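Local coordinates for protein ubiquitin-conjugating enzyme E2, putative (Plasmodium falciparum, PDB 2Q0V) that probably takes part in attaching ubiquitin to target proteins, and has the fold of the ubiquitin-conjugating E2 family and its UEV-like relatives, at residues E70-S75 / P147-V152. Sequence-based numbering, arbitrary orientation.
Sequences ENRIYS and PNEGEV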
loop_
_atom_site.group_PDB
_atom_site.type_symbol
_atom_site.label_atom_id
_atom_site.label_comp_id
_atom_site.label_asym_id
_atom_site.label_seq_id
_atom_site.Cartn_x
_atom_site.Cartn_y
_atom_site.Cartn_z
ATOM N N GLU A 70 -3.536 -5.167 -16.389
ATOM C CA GLU A 70 -3.664 -4.081 -17.351
ATOM C C GLU A 70 -5.002 -3.366 -17.263
ATOM O O GLU A 70 -6.065 -4.012 -17.367
ATOM C CB GLU A 70 -3.582 -4.718 -18.722
ATOM C CG GLU A 70 -3.003 -3.868 -19.807
ATOM C CD GLU A 70 -2.820 -4.674 -21.079
ATOM O OE1 GLU A 70 -3.572 -5.655 -21.275
ATOM O OE2 GLU A 70 -1.920 -4.332 -21.875
ATOM N N ASN A 71 -4.952 -2.048 -17.081
ATOM C CA ASN A 71 -6.157 -1.180 -17.111
ATOM C C ASN A 71 -7.178 -1.363 -15.993
ATOM O O ASN A 71 -8.308 -0.873 -16.091
ATOM C CB ASN A 71 -6.876 -1.253 -18.473
ATOM C CG ASN A 71 -6.034 -0.682 -19.594
ATOM O OD1 ASN A 71 -5.474 0.421 -19.478
ATOM N ND2 ASN A 71 -5.913 -1.442 -20.684
ATOM N N ARG A 72 -6.774 -2.054 -14.935
ATOM C CA ARG A 72 -7.631 -2.221 -13.788
ATOM C C ARG A 72 -7.177 -1.331 -12.629
ATOM O O ARG A 72 -5.981 -1.027 -12.491
ATOM C CB ARG A 72 -7.655 -3.686 -13.371
ATOM C CG ARG A 72 -8.070 -4.638 -14.473
ATOM C CD ARG A 72 -8.357 -5.974 -13.857
ATOM N NE ARG A 72 -8.881 -6.943 -14.811
ATOM C CZ ARG A 72 -9.534 -8.043 -14.460
ATOM N NH1 ARG A 72 -9.978 -8.858 -15.399
ATOM N NH2 ARG A 72 -9.744 -8.323 -13.178
ATOM N N ILE A 73 -8.150 -0.919 -11.823
ATOM C CA ILE A 73 -7.937 -0.120 -10.644
ATOM C C ILE A 73 -8.172 -1.012 -9.446
ATOM O O ILE A 73 -9.210 -1.660 -9.356
ATOM C CB ILE A 73 -8.925 1.073 -10.558
ATOM C CG1 ILE A 73 -8.940 1.873 -11.857
ATOM C CG2 ILE A 73 -8.597 1.992 -9.347
ATOM C CD1 ILE A 73 -7.551 2.347 -12.269
ATOM N N TYR A 74 -7.211 -1.045 -8.527
ATOM C CA TYR A 74 -7.360 -1.833 -7.309
ATOM C C TYR A 74 -7.424 -0.908 -6.143
ATOM O O TYR A 74 -6.581 -0.023 -6.018
ATOM C CB TYR A 74 -6.221 -2.840 -7.156
ATOM C CG TYR A 74 -6.242 -3.873 -8.254
ATOM C CD1 TYR A 74 -5.563 -3.649 -9.440
ATOM C CD2 TYR A 74 -6.961 -5.055 -8.110
ATOM C CE1 TYR A 74 -5.586 -4.556 -10.456
ATOM C CE2 TYR A 74 -7.003 -5.985 -9.145
ATOM C CZ TYR A 74 -6.306 -5.717 -10.318
ATOM O OH TYR A 74 -6.315 -6.614 -11.373
ATOM N N SER A 75 -8.453 -1.096 -5.315
ATOM C CA SER A 75 -8.630 -0.363 -4.060
ATOM C C SER A 75 -8.076 -1.165 -2.877
ATOM O O SER A 75 -8.263 -2.390 -2.794
ATOM C CB SER A 75 -10.111 -0.072 -3.792
ATOM O OG SER A 75 -10.572 1.023 -4.566
ATOM N N PRO A 147 -9.917 -12.518 -11.078
ATOM C CA PRO A 147 -11.364 -12.333 -10.873
ATOM C C PRO A 147 -11.942 -11.324 -11.885
ATOM O O PRO A 147 -11.174 -10.646 -12.581
ATOM C CB PRO A 147 -11.448 -11.767 -9.449
ATOM C CG PRO A 147 -10.162 -12.152 -8.798
ATOM C CD PRO A 147 -9.137 -12.203 -9.865
ATOM N N ASN A 148 -13.269 -11.226 -11.984
ATOM C CA ASN A 148 -13.874 -10.196 -12.843
ATOM C C ASN A 148 -13.525 -8.802 -12.337
ATOM O O ASN A 148 -13.387 -8.595 -11.126
ATOM C CB ASN A 148 -15.396 -10.359 -12.952
ATOM C CG ASN A 148 -15.804 -11.619 -13.715
ATOM O OD1 ASN A 148 -15.246 -11.945 -14.771
ATOM N ND2 ASN A 148 -16.787 -12.335 -13.174
ATOM N N GLU A 149 -13.385 -7.862 -13.267
ATOM C CA GLU A 149 -12.983 -6.494 -12.937
ATOM C C GLU A 149 -13.988 -5.790 -12.027
ATOM O O GLU A 149 -15.193 -5.875 -12.235
ATOM C CB GLU A 149 -12.709 -5.661 -14.207
ATOM C CG GLU A 149 -12.650 -4.150 -13.963
ATOM C CD GLU A 149 -11.948 -3.380 -15.072
ATOM O OE1 GLU A 149 -11.888 -3.893 -16.212
ATOM O OE2 GLU A 149 -11.451 -2.254 -14.802
ATOM N N GLY A 150 -13.470 -5.107 -11.007
ATOM C CA GLY A 150 -14.291 -4.339 -10.072
ATOM C C GLY A 150 -14.943 -5.143 -8.960
ATOM O O GLY A 150 -15.474 -4.556 -8.007
ATOM N N GLU A 151 -14.919 -6.469 -9.093
ATOM C CA GLU A 151 -15.314 -7.393 -8.026
ATOM C C GLU A 151 -14.565 -7.143 -6.712
ATOM O O GLU A 151 -13.354 -6.957 -6.712
ATOM C CB GLU A 151 -15.057 -8.820 -8.493
ATOM C CG GLU A 151 -15.642 -9.901 -7.621
ATOM C CD GLU A 151 -16.239 -11.006 -8.456
ATOM O OE1 GLU A 151 -17.414 -10.841 -8.845
ATOM O OE2 GLU A 151 -15.535 -12.013 -8.748
ATOM N N VAL A 152 -15.299 -7.129 -5.600
ATOM C CA VAL A 152 -14.728 -6.902 -4.271
ATOM C C VAL A 152 -14.869 -8.136 -3.376
ATOM O O VAL A 152 -15.584 -9.083 -3.729
ATOM C CB VAL A 152 -15.350 -5.660 -3.549
ATOM C CG1 VAL A 152 -15.298 -4.396 -4.430
ATOM C CG2 VAL A 152 -16.778 -5.946 -3.032
HETATM O O HOH W 1 -11.530 -1.915 -11.940
#
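Arg72 reaches from just ahead of strand 73-79 to the C-terminal loop, where an N-H of its NH2 is donated to the carbonyl oxygen of Pro147. The bond is short, 2.8 Å from Arg72 NH2 to Pro147 O, and nearly straight, with an N-H...O angle of 176°. The oxygen lies in the guanidinium plane, where the N-H bonds point, although the donor is tilted from the plane of the carbonyl. A long chain with a flat donor group suits this place: 11.2 Å separate Arg72 CA from Pro147 CA, and Arg72 spans them with its chain extended from CG to NE. Proline serves through its backbone carbonyl, so its ring has no part in the bond.

Glu149 covers one face of the same guanidinium. Its CB sits over the centre of the group, 4.0 Å from Arg72 CZ, and its backbone N lies over that face too. With CG anti to its backbone N (chi1 165°), Glu149 crosses the arginine at a slant, bringing its CD to 4.1 Å from Arg72 CG. Carboxylate and guanidinium planes are only 13° apart, yet Glu149 OE1, 4.5 Å from Arg72 NE, stands well off the plane in which the N-H bonds point and receives none of them. Glutamate thus offers aliphatic carbon to the flat group while its OE2 accepts a water at 2.9 Å, which also donates weakly to Ile73 O.

Further out, a type II turn from Asn148 to Glu151 shapes the loop, with Gly150 taking the positive phi its third position requires. Backbone hydrogen bonds of Arg72 with Gly63 and of Glu151 with Lys96 tie both segments to the rest of the fold. At this surface contact, a single direct hydrogen bond joins the segments; the water bridge and a probably diffuse charge attraction, short of a salt bridge, are looser additions.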